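Local coordinates for pumilio domain-containing protein 7 (PDB 3V71) that binds a consensus sequence in mRNA 3'-untranslated regions to modulate mRNA expression and stability, acting redundantly with related proteins in oocyte formation and early embryonic divisions, at residues C103-Q117 / D142-L156. Numbering follows the deposited sequence.
Sequences CKDKFACRVVQLALQ and DQISIHVIQRVVKQL. With nucleotides of chain B.
Neighbouring RNA-facing helices of a PUF domain pack side by side where Val-148 of helix 146-153 meets Cys-109, Val-112 and Leu-116 of helix 108-118, and Cys-103 at the end of the preceding helix 99-103, as a knob in a hole. The two helix segments run nearly parallel, 12° apart, with axes 9.4 Å from each other. The CG2 branch of Val-148 does most of the touching, 3.8 Å from Cys-109 SG, while Leu-116 continues the apolar seam by setting CD1 3.6 Å from Val-152 CG2.

Beside this seam lies a polar clasp. Arg-151 grips Gln-113 side-on: NE (3.1 Å) and NH2 (3.0 Å) both donate to Gln-113 OE1, which lies in the guanidinium plane. NE meets a lone pair in the carbonyl plane, whereas NH2 arrives from above that plane. Bends at chi2 (68°) and chi3 (64°) turn the NE/NH2 edge of the guanidinium toward Gln-113. NH1 donates to Gln-155 OE1, again in the guanidinium plane, and together the three bonds should restrict rotation of the group.

Toward the N-terminal ends of the helices, CG2 of Ile-144 nestles among the carbonyl oxygens of Cys-103, Lys-104 and Asp-105. Asp-142 OD1 accepts from Ser-145 N (2.7 Å), an Asx motif that orders the turn here. Nearby, Gln-143 NE2 donates to a phosphate oxygen, OP1 of C9 of chain B, and the His-147 ring approaches the ribose of that nucleotide obliquely. Such stacking of successive repeats, predicted here as Pumilio 3 and 4, is typical of the curved PUF solenoid that presents its inner helices to single-stranded RNA.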
ATOM      1  N   CYS A 103       6.191 -15.387 -11.500  1.00 88.69           N
ATOM      2  CA  CYS A 103       5.683 -14.248 -10.759  1.00 90.34           C
ATOM      3  C   CYS A 103       4.603 -13.513 -11.535  1.00 87.92           C
ATOM      4  O   CYS A 103       3.662 -12.991 -10.942  1.00 88.38           O
ATOM      5  CB  CYS A 103       6.832 -13.305 -10.415  1.00 94.24           C
ATOM      6  SG  CYS A 103       8.152 -14.114  -9.472  1.00104.13           S
ATOM      7  N   LYS A 104       4.739 -13.485 -12.857  1.00 88.22           N
ATOM      8  CA  LYS A 104       3.766 -12.825 -13.725  1.00 87.62           C
ATOM      9  C   LYS A 104       2.461 -13.617 -13.896  1.00 83.27           C
ATOM     10  O   LYS A 104       1.475 -13.087 -14.401  1.00 82.52           O
ATOM     11  CB  LYS A 104       4.393 -12.515 -15.087  1.00 85.68           C
ATOM     12  CG  LYS A 104       5.613 -11.603 -14.999  1.00 90.97           C
ATOM     13  CD  LYS A 104       5.956 -10.945 -16.338  1.00100.74           C
ATOM     14  CE  LYS A 104       6.408 -11.961 -17.392  1.00108.36           C
ATOM     15  NZ  LYS A 104       7.777 -12.523 -17.154  1.00103.95           N
ATOM     16  N   ASP A 105       2.459 -14.874 -13.461  1.00 84.31           N
ATOM     17  CA  ASP A 105       1.304 -15.754 -13.621  1.00 83.83           C
ATOM     18  C   ASP A 105       0.398 -15.693 -12.399  1.00 83.80           C
ATOM     19  O   ASP A 105       0.881 -15.726 -11.267  1.00 83.45           O
ATOM     20  CB  ASP A 105       1.767 -17.205 -13.851  1.00 87.85           C
ATOM     21  CG  ASP A 105       0.679 -18.085 -14.490  1.00 94.10           C
ATOM     22  OD1 ASP A 105       0.601 -18.116 -15.737  1.00 96.97           O
ATOM     23  OD2 ASP A 105      -0.091 -18.750 -13.755  1.00 87.51           O
ATOM     24  N   LYS A 106      -0.912 -15.625 -12.630  1.00 77.88           N
ATOM     25  CA  LYS A 106      -1.889 -15.626 -11.541  1.00 78.08           C
ATOM     26  C   LYS A 106      -1.731 -16.792 -10.552  1.00 82.67           C
ATOM     27  O   LYS A 106      -1.796 -16.598  -9.340  1.00 80.11           O
ATOM     28  CB  LYS A 106      -3.324 -15.595 -12.084  1.00 82.03           C
ATOM     29  CG  LYS A 106      -4.386 -15.547 -10.979  1.00 91.93           C
ATOM     30  CD  LYS A 106      -5.817 -15.659 -11.508  1.00 95.98           C
ATOM     31  CE  LYS A 106      -6.834 -15.592 -10.360  1.00100.58           C
ATOM     32  NZ  LYS A 106      -8.259 -15.750 -10.800  1.00 98.52           N
ATOM     33  N   PHE A 107      -1.530 -18.004 -11.066  1.00 91.03           N
ATOM     34  CA  PHE A 107      -1.482 -19.191 -10.208  1.00 84.30           C
ATOM     35  C   PHE A 107      -0.082 -19.596  -9.787  1.00 82.09           C
ATOM     36  O   PHE A 107       0.108 -20.039  -8.661  1.00 87.12           O
ATOM     37  CB  PHE A 107      -2.144 -20.380 -10.887  1.00 82.70           C
ATOM     38  CG  PHE A 107      -3.556 -20.135 -11.287  1.00 84.52           C
ATOM     39  CD1 PHE A 107      -4.569 -20.177 -10.347  1.00 85.10           C
ATOM     40  CD2 PHE A 107      -3.874 -19.878 -12.609  1.00 86.46           C
ATOM     41  CE1 PHE A 107      -5.875 -19.959 -10.717  1.00 90.97           C
ATOM     42  CE2 PHE A 107      -5.179 -19.663 -12.989  1.00 91.43           C
ATOM     43  CZ  PHE A 107      -6.182 -19.700 -12.041  1.00 94.23           C
ATOM     44  N   ALA A 108       0.891 -19.469 -10.687  1.00 78.62           N
ATOM     45  CA  ALA A 108       2.270 -19.803 -10.349  1.00 77.66           C
ATOM     46  C   ALA A 108       2.792 -18.867  -9.259  1.00 81.37           C
ATOM     47  O   ALA A 108       3.709 -19.210  -8.516  1.00 77.72           O
ATOM     48  CB  ALA A 108       3.149 -19.744 -11.575  1.00 79.54           C
ATOM     49  N   CYS A 109       2.177 -17.688  -9.179  1.00 89.76           N
ATOM     50  CA  CYS A 109       2.480 -16.657  -8.180  1.00 84.60           C
ATOM     51  C   CYS A 109       2.333 -17.160  -6.741  1.00 83.69           C
ATOM     52  O   CYS A 109       3.215 -16.963  -5.909  1.00 76.05           O
ATOM     53  CB  CYS A 109       1.536 -15.466  -8.394  1.00 85.73           C
ATOM     54  SG  CYS A 109       2.075 -13.896  -7.662  1.00110.00           S
ATOM     55  N   ARG A 110       1.200 -17.801  -6.461  1.00 88.64           N
ATOM     56  CA  ARG A 110       0.877 -18.309  -5.133  1.00 82.64           C
ATOM     57  C   ARG A 110       1.906 -19.312  -4.652  1.00 84.88           C
ATOM     58  O   ARG A 110       2.141 -19.446  -3.453  1.00 88.49           O
ATOM     59  CB  ARG A 110      -0.494 -18.973  -5.150  1.00 75.66           C
ATOM     60  CG  ARG A 110      -1.556 -18.151  -5.843  1.00 80.91           C
ATOM     61  CD  ARG A 110      -2.775 -18.989  -6.112  1.00 87.71           C
ATOM     62  NE  ARG A 110      -3.875 -18.209  -6.663  1.00101.33           N
ATOM     63  CZ  ARG A 110      -5.051 -18.727  -7.007  1.00106.86           C
ATOM     64  NH1 ARG A 110      -5.271 -20.033  -6.856  1.00 96.41           N
ATOM     65  NH2 ARG A 110      -6.003 -17.940  -7.502  1.00101.55           N
ATOM     66  N   VAL A 111       2.507 -20.030  -5.589  1.00 79.25           N
ATOM     67  CA  VAL A 111       3.536 -20.990  -5.239  1.00 84.18           C
ATOM     68  C   VAL A 111       4.807 -20.252  -4.822  1.00 86.69           C
ATOM     69  O   VAL A 111       5.446 -20.589  -3.820  1.00 84.01           O
ATOM     70  CB  VAL A 111       3.846 -21.933  -6.414  1.00 88.90           C
ATOM     71  CG1 VAL A 111       4.968 -22.902  -6.035  1.00 90.38           C
ATOM     72  CG2 VAL A 111       2.589 -22.684  -6.844  1.00 82.34           C
ATOM     73  N   VAL A 112       5.164 -19.240  -5.605  1.00 85.89           N
ATOM     74  CA  VAL A 112       6.320 -18.412  -5.309  1.00 86.01           C
ATOM     75  C   VAL A 112       6.170 -17.828  -3.913  1.00 88.32           C
ATOM     76  O   VAL A 112       7.112 -17.823  -3.120  1.00 88.35           O
ATOM     77  CB  VAL A 112       6.435 -17.237  -6.290  1.00 81.99           C
ATOM     78  CG1 VAL A 112       7.732 -16.503  -6.057  1.00 86.34           C
ATOM     79  CG2 VAL A 112       6.345 -17.716  -7.727  1.00 82.64           C
ATOM     80  N   GLN A 113       4.969 -17.337  -3.631  1.00 88.06           N
ATOM     81  CA  GLN A 113       4.664 -16.684  -2.367  1.00 85.55           C
ATOM     82  C   GLN A 113       4.781 -17.635  -1.205  1.00 83.50           C
ATOM     83  O   GLN A 113       5.439 -17.331  -0.214  1.00 87.11           O
ATOM     84  CB  GLN A 113       3.250 -16.120  -2.392  1.00 88.91           C
ATOM     85  CG  GLN A 113       3.077 -14.885  -3.245  1.00 84.38           C
ATOM     86  CD  GLN A 113       1.725 -14.273  -3.029  1.00 84.14           C
ATOM     87  OE1 GLN A 113       1.459 -13.712  -1.969  1.00 86.01           O
ATOM     88  NE2 GLN A 113       0.843 -14.404  -4.016  1.00 83.45           N
ATOM     89  N   LEU A 114       4.120 -18.782  -1.329  1.00 88.21           N
ATOM     90  CA  LEU A 114       4.152 -19.804  -0.293  1.00 86.38           C
ATOM     91  C   LEU A 114       5.583 -20.215  -0.020  1.00 82.42           C
ATOM     92  O   LEU A 114       5.981 -20.360   1.130  1.00 85.53           O
ATOM     93  CB  LEU A 114       3.322 -21.016  -0.701  1.00 85.10           C
ATOM     94  CG  LEU A 114       2.460 -21.586   0.427  1.00 86.74           C
ATOM     95  CD1 LEU A 114       1.419 -22.546  -0.116  1.00 86.38           C
ATOM     96  CD2 LEU A 114       3.310 -22.257   1.481  1.00 90.35           C
ATOM     97  N   ALA A 115       6.359 -20.393  -1.084  1.00 77.50           N
ATOM     98  CA  ALA A 115       7.777 -20.680  -0.943  1.00 78.63           C
ATOM     99  C   ALA A 115       8.383 -19.722   0.066  1.00 90.72           C
ATOM    100  O   ALA A 115       8.884 -20.141   1.115  1.00 87.40           O
ATOM    101  CB  ALA A 115       8.480 -20.544  -2.276  1.00 77.27           C
ATOM    102  N   LEU A 116       8.313 -18.433  -0.269  1.00 95.84           N
ATOM    103  CA  LEU A 116       8.881 -17.352   0.534  1.00 86.36           C
ATOM    104  C   LEU A 116       8.587 -17.507   2.022  1.00 92.99           C
ATOM    105  O   LEU A 116       9.485 -17.357   2.856  1.00 99.52           O
ATOM    106  CB  LEU A 116       8.359 -16.007   0.046  1.00 86.85           C
ATOM    107  CG  LEU A 116       8.721 -15.586  -1.377  1.00 87.59           C
ATOM    108  CD1 LEU A 116       7.975 -14.318  -1.735  1.00 81.05           C
ATOM    109  CD2 LEU A 116      10.215 -15.388  -1.541  1.00 83.31           C
ATOM    110  N   GLN A 117       7.333 -17.803   2.354  1.00 87.71           N
ATOM    111  CA  GLN A 117       6.968 -18.078   3.737  1.00 90.53           C
ATOM    112  C   GLN A 117       7.695 -19.310   4.263  1.00 97.99           C
ATOM    113  O   GLN A 117       8.473 -19.223   5.217  1.00103.17           O
ATOM    114  CB  GLN A 117       5.466 -18.319   3.867  1.00 90.36           C
ATOM    115  CG  GLN A 117       4.592 -17.166   3.442  1.00 94.43           C
ATOM    116  CD  GLN A 117       3.122 -17.494   3.608  1.00101.99           C
ATOM    117  OE1 GLN A 117       2.269 -16.966   2.896  1.00103.66           O
ATOM    118  NE2 GLN A 117       2.820 -18.384   4.549  1.00102.36           N
ATOM    119  N   ASP A 142       3.434  -4.508 -12.613  1.00 85.25           N
ATOM    120  CA  ASP A 142       2.578  -5.642 -12.932  1.00 86.26           C
ATOM    121  C   ASP A 142       1.635  -5.946 -11.775  1.00 84.32           C
ATOM    122  O   ASP A 142       2.067  -6.049 -10.625  1.00 84.22           O
ATOM    123  CB  ASP A 142       3.397  -6.884 -13.292  1.00 87.24           C
ATOM    124  CG  ASP A 142       2.532  -8.010 -13.850  1.00 91.45           C
ATOM    125  OD1 ASP A 142       2.022  -8.836 -13.058  1.00 87.64           O
ATOM    126  OD2 ASP A 142       2.349  -8.065 -15.085  1.00 97.42           O
ATOM    127  N   GLN A 143       0.349  -6.086 -12.089  1.00 74.51           N
ATOM    128  CA  GLN A 143      -0.671  -6.305 -11.073  1.00 72.78           C
ATOM    129  C   GLN A 143      -0.460  -7.615 -10.330  1.00 82.42           C
ATOM    130  O   GLN A 143      -0.748  -7.709  -9.135  1.00 83.77           O
ATOM    131  CB  GLN A 143      -2.058  -6.283 -11.701  1.00 71.90           C
ATOM    132  CG  GLN A 143      -3.189  -6.565 -10.725  1.00 75.62           C
ATOM    133  CD  GLN A 143      -4.551  -6.582 -11.411  1.00 80.76           C
ATOM    134  OE1 GLN A 143      -4.636  -6.535 -12.645  1.00 73.75           O
ATOM    135  NE2 GLN A 143      -5.622  -6.639 -10.614  1.00 72.20           N
ATOM    136  N   ILE A 144       0.036  -8.622 -11.050  1.00 82.12           N
ATOM    137  CA  ILE A 144       0.264  -9.951 -10.497  1.00 76.37           C
ATOM    138  C   ILE A 144       1.615 -10.017  -9.807  1.00 81.00           C
ATOM    139  O   ILE A 144       1.697 -10.343  -8.621  1.00 80.90           O
ATOM    140  CB  ILE A 144       0.243 -11.042 -11.601  1.00 83.87           C
ATOM    141  CG1 ILE A 144      -1.043 -10.983 -12.425  1.00 77.56           C
ATOM    142  CG2 ILE A 144       0.400 -12.425 -10.995  1.00 80.96           C
ATOM    143  CD1 ILE A 144      -2.280 -11.259 -11.624  1.00 73.21           C
ATOM    144  N   SER A 145       2.666  -9.706 -10.568  1.00 81.29           N
ATOM    145  CA  SER A 145       4.054  -9.795 -10.109  1.00 80.91           C
ATOM    146  C   SER A 145       4.259  -9.133  -8.769  1.00 82.43           C
ATOM    147  O   SER A 145       5.002  -9.624  -7.923  1.00 83.84           O
ATOM    148  CB  SER A 145       4.992  -9.122 -11.110  1.00 86.94           C
ATOM    149  OG  SER A 145       4.729  -9.548 -12.432  1.00 97.74           O
ATOM    150  N   ILE A 146       3.609  -7.996  -8.588  1.00 84.68           N
ATOM    151  CA  ILE A 146       3.792  -7.200  -7.390  1.00 86.38           C
ATOM    152  C   ILE A 146       3.505  -7.994  -6.104  1.00 84.42           C
ATOM    153  O   ILE A 146       4.173  -7.808  -5.089  1.00 86.12           O
ATOM    154  CB  ILE A 146       2.937  -5.923  -7.463  1.00 83.62           C
ATOM    155  CG1 ILE A 146       3.445  -4.880  -6.474  1.00 83.25           C
ATOM    156  CG2 ILE A 146       1.471  -6.242  -7.250  1.00 83.24           C
ATOM    157  CD1 ILE A 146       2.649  -3.634  -6.488  1.00 86.33           C
ATOM    158  N   HIS A 147       2.531  -8.894  -6.161  1.00 86.33           N
ATOM    159  CA  HIS A 147       2.137  -9.680  -4.998  1.00 84.47           C
ATOM    160  C   HIS A 147       3.318 -10.385  -4.376  1.00 82.93           C
ATOM    161  O   HIS A 147       3.336 -10.647  -3.176  1.00 84.71           O
ATOM    162  CB  HIS A 147       1.096 -10.719  -5.390  1.00 80.93           C
ATOM    163  CG  HIS A 147      -0.263 -10.149  -5.622  1.00 85.94           C
ATOM    164  ND1 HIS A 147      -1.053  -9.676  -4.598  1.00 89.27           N
ATOM    165  CD2 HIS A 147      -0.978  -9.978  -6.759  1.00 89.77           C
ATOM    166  CE1 HIS A 147      -2.197  -9.236  -5.091  1.00 95.95           C
ATOM    167  NE2 HIS A 147      -2.176  -9.410  -6.401  1.00100.11           N
ATOM    168  N   VAL A 148       4.300 -10.706  -5.204  1.00 79.07           N
ATOM    169  CA  VAL A 148       5.468 -11.436  -4.743  1.00 86.17           C
ATOM    170  C   VAL A 148       6.304 -10.524  -3.856  1.00 86.25           C
ATOM    171  O   VAL A 148       6.675 -10.890  -2.739  1.00 84.11           O
ATOM    172  CB  VAL A 148       6.299 -11.988  -5.933  1.00 87.84           C
ATOM    173  CG1 VAL A 148       7.715 -12.310  -5.507  1.00 87.93           C
ATOM    174  CG2 VAL A 148       5.626 -13.218  -6.526  1.00 82.83           C
ATOM    175  N   ILE A 149       6.574  -9.321  -4.354  1.00 91.25           N
ATOM    176  CA  ILE A 149       7.302  -8.315  -3.594  1.00 87.77           C
ATOM    177  C   ILE A 149       6.516  -7.895  -2.354  1.00 83.63           C
ATOM    178  O   ILE A 149       7.081  -7.798  -1.265  1.00 79.25           O
ATOM    179  CB  ILE A 149       7.597  -7.093  -4.449  1.00 87.81           C
ATOM    180  CG1 ILE A 149       8.300  -7.524  -5.736  1.00 89.05           C
ATOM    181  CG2 ILE A 149       8.447  -6.123  -3.671  1.00 89.10           C
ATOM    182  CD1 ILE A 149       8.372  -6.443  -6.784  1.00 94.73           C
ATOM    183  N   GLN A 150       5.217  -7.651  -2.521  1.00 75.55           N
ATOM    184  CA  GLN A 150       4.334  -7.482  -1.371  1.00 81.47           C
ATOM    185  C   GLN A 150       4.673  -8.502  -0.284  1.00 82.40           C
ATOM    186  O   GLN A 150       4.920  -8.133   0.859  1.00 79.64           O
ATOM    187  CB  GLN A 150       2.859  -7.612  -1.773  1.00 87.28           C
ATOM    188  CG  GLN A 150       2.248  -6.349  -2.392  1.00 94.56           C
ATOM    189  CD  GLN A 150       0.775  -6.520  -2.749  1.00 98.61           C
ATOM    190  OE1 GLN A 150      -0.106  -6.478  -1.883  1.00 98.88           O
ATOM    191  NE2 GLN A 150       0.505  -6.719  -4.032  1.00100.35           N
ATOM    192  N   ARG A 151       4.704  -9.781  -0.659  1.00 86.96           N
ATOM    193  CA  ARG A 151       4.975 -10.878   0.273  1.00 80.17           C
ATOM    194  C   ARG A 151       6.362 -10.805   0.908  1.00 80.20           C
ATOM    195  O   ARG A 151       6.515 -10.993   2.120  1.00 82.36           O
ATOM    196  CB  ARG A 151       4.813 -12.221  -0.434  1.00 79.74           C
ATOM    197  CG  ARG A 151       5.050 -13.412   0.466  1.00 79.73           C
ATOM    198  CD  ARG A 151       3.959 -13.521   1.503  1.00 79.82           C
ATOM    199  NE  ARG A 151       2.678 -13.770   0.863  1.00 89.91           N
ATOM    200  CZ  ARG A 151       1.598 -14.212   1.495  1.00 95.94           C
ATOM    201  NH1 ARG A 151       1.646 -14.452   2.799  1.00100.87           N
ATOM    202  NH2 ARG A 151       0.470 -14.415   0.820  1.00 83.99           N
ATOM    203  N   VAL A 152       7.375 -10.550   0.087  1.00 69.88           N
ATOM    204  CA  VAL A 152       8.735 -10.429   0.589  1.00 79.93           C
ATOM    205  C   VAL A 152       8.821  -9.362   1.678  1.00 86.98           C
ATOM    206  O   VAL A 152       9.266  -9.625   2.791  1.00 84.15           O
ATOM    207  CB  VAL A 152       9.703 -10.055  -0.533  1.00 83.23           C
ATOM    208  CG1 VAL A 152      11.041  -9.558   0.051  1.00 81.41           C
ATOM    209  CG2 VAL A 152       9.893 -11.228  -1.478  1.00 77.64           C
ATOM    210  N   VAL A 153       8.394  -8.154   1.326  1.00 87.98           N
ATOM    211  CA  VAL A 153       8.327  -7.037   2.250  1.00 82.56           C
ATOM    212  C   VAL A 153       7.470  -7.364   3.461  1.00 84.71           C
ATOM    213  O   VAL A 153       7.931  -7.292   4.596  1.00 92.38           O
ATOM    214  CB  VAL A 153       7.726  -5.794   1.552  1.00 82.93           C
ATOM    215  CG1 VAL A 153       7.212  -4.793   2.570  1.00 76.07           C
ATOM    216  CG2 VAL A 153       8.746  -5.156   0.619  1.00 81.24           C
ATOM    217  N   LYS A 154       6.220  -7.733   3.208  1.00 84.19           N
ATOM    218  CA  LYS A 154       5.215  -7.807   4.266  1.00 89.40           C
ATOM    219  C   LYS A 154       5.408  -8.954   5.262  1.00 91.46           C
ATOM    220  O   LYS A 154       4.553  -9.174   6.117  1.00 96.99           O
ATOM    221  CB  LYS A 154       3.786  -7.803   3.677  1.00 86.87           C
ATOM    222  CG  LYS A 154       3.325  -9.132   3.038  1.00 99.77           C
ATOM    223  CD  LYS A 154       2.189  -8.927   1.997  1.00105.06           C
ATOM    224  CE  LYS A 154       1.688 -10.260   1.395  1.00 95.15           C
ATOM    225  NZ  LYS A 154       0.960 -10.101   0.083  1.00 87.98           N
ATOM    226  N   GLN A 155       6.521  -9.678   5.176  1.00 90.04           N
ATOM    227  CA  GLN A 155       6.753 -10.741   6.153  1.00 94.43           C
ATOM    228  C   GLN A 155       8.130 -11.401   6.134  1.00 92.26           C
ATOM    229  O   GLN A 155       8.296 -12.507   6.636  1.00 93.50           O
ATOM    230  CB  GLN A 155       5.665 -11.811   6.065  1.00 95.72           C
ATOM    231  CG  GLN A 155       5.823 -12.767   4.912  1.00 94.43           C
ATOM    232  CD  GLN A 155       5.138 -14.093   5.186  1.00107.36           C
ATOM    233  OE1 GLN A 155       4.019 -14.335   4.726  1.00110.04           O
ATOM    234  NE2 GLN A 155       5.806 -14.960   5.948  1.00103.41           N
ATOM    235  N   LEU A 156       9.116 -10.720   5.568  1.00 93.94           N
ATOM    236  CA  LEU A 156      10.505 -11.141   5.703  1.00 92.77           C
ATOM    237  C   LEU A 156      11.345 -10.038   6.350  1.00 98.41           C
ATOM    238  O   LEU A 156      11.055  -8.849   6.189  1.00101.69           O
ATOM    239  CB  LEU A 156      11.093 -11.535   4.345  1.00 95.60           C
ATOM    240  CG  LEU A 156      10.865 -12.980   3.892  1.00 97.41           C
ATOM    241  CD1 LEU A 156      11.562 -13.262   2.569  1.00 89.25           C
ATOM    242  CD2 LEU A 156      11.350 -13.945   4.961  1.00104.23           C
TER
ATOM    243  P     C B   9      -5.536  -4.927  -6.967  1.00 97.09           P
ATOM    244  OP1   C B   9      -4.680  -5.877  -7.735  1.00 90.74           O
ATOM    245  OP2   C B   9      -6.941  -4.692  -7.420  1.00 90.01           O
ATOM    246  O5'   C B   9      -5.527  -5.327  -5.436  1.00 89.74           O
ATOM    247  C5'   C B   9      -4.799  -6.456  -4.994  1.00 98.49           C
ATOM    248  C4'   C B   9      -4.839  -6.577  -3.498  1.00 99.05           C
ATOM    249  O4'   C B   9      -5.017  -5.254  -2.910  1.00 89.75           O
ATOM    250  C3'   C B   9      -5.996  -7.384  -2.923  1.00104.74           C
ATOM    251  O3'   C B   9      -5.813  -8.802  -3.013  1.00 86.13           O
ATOM    252  C2'   C B   9      -6.071  -6.837  -1.500  1.00 93.13           C
ATOM    253  O2'   C B   9      -4.990  -7.327  -0.717  1.00 90.76           O
ATOM    254  C1'   C B   9      -5.829  -5.349  -1.757  1.00 91.33           C
ATOM    255  N1    C B   9      -7.100  -4.621  -2.009  1.00 97.20           N
ATOM    256  C2    C B   9      -7.760  -3.964  -0.955  1.00 93.20           C
ATOM    257  O2    C B   9      -7.269  -3.971   0.187  1.00 92.92           O
ATOM    258  N3    C B   9      -8.931  -3.327  -1.205  1.00 83.90           N
ATOM    259  C4    C B   9      -9.450  -3.330  -2.437  1.00 89.10           C
ATOM    260  N4    C B   9     -10.608  -2.692  -2.641  1.00 92.73           N
ATOM    261  C5    C B   9      -8.803  -3.985  -3.524  1.00 89.04           C
ATOM    262  C6    C B   9      -7.650  -4.612  -3.264  1.00 94.68           C
TER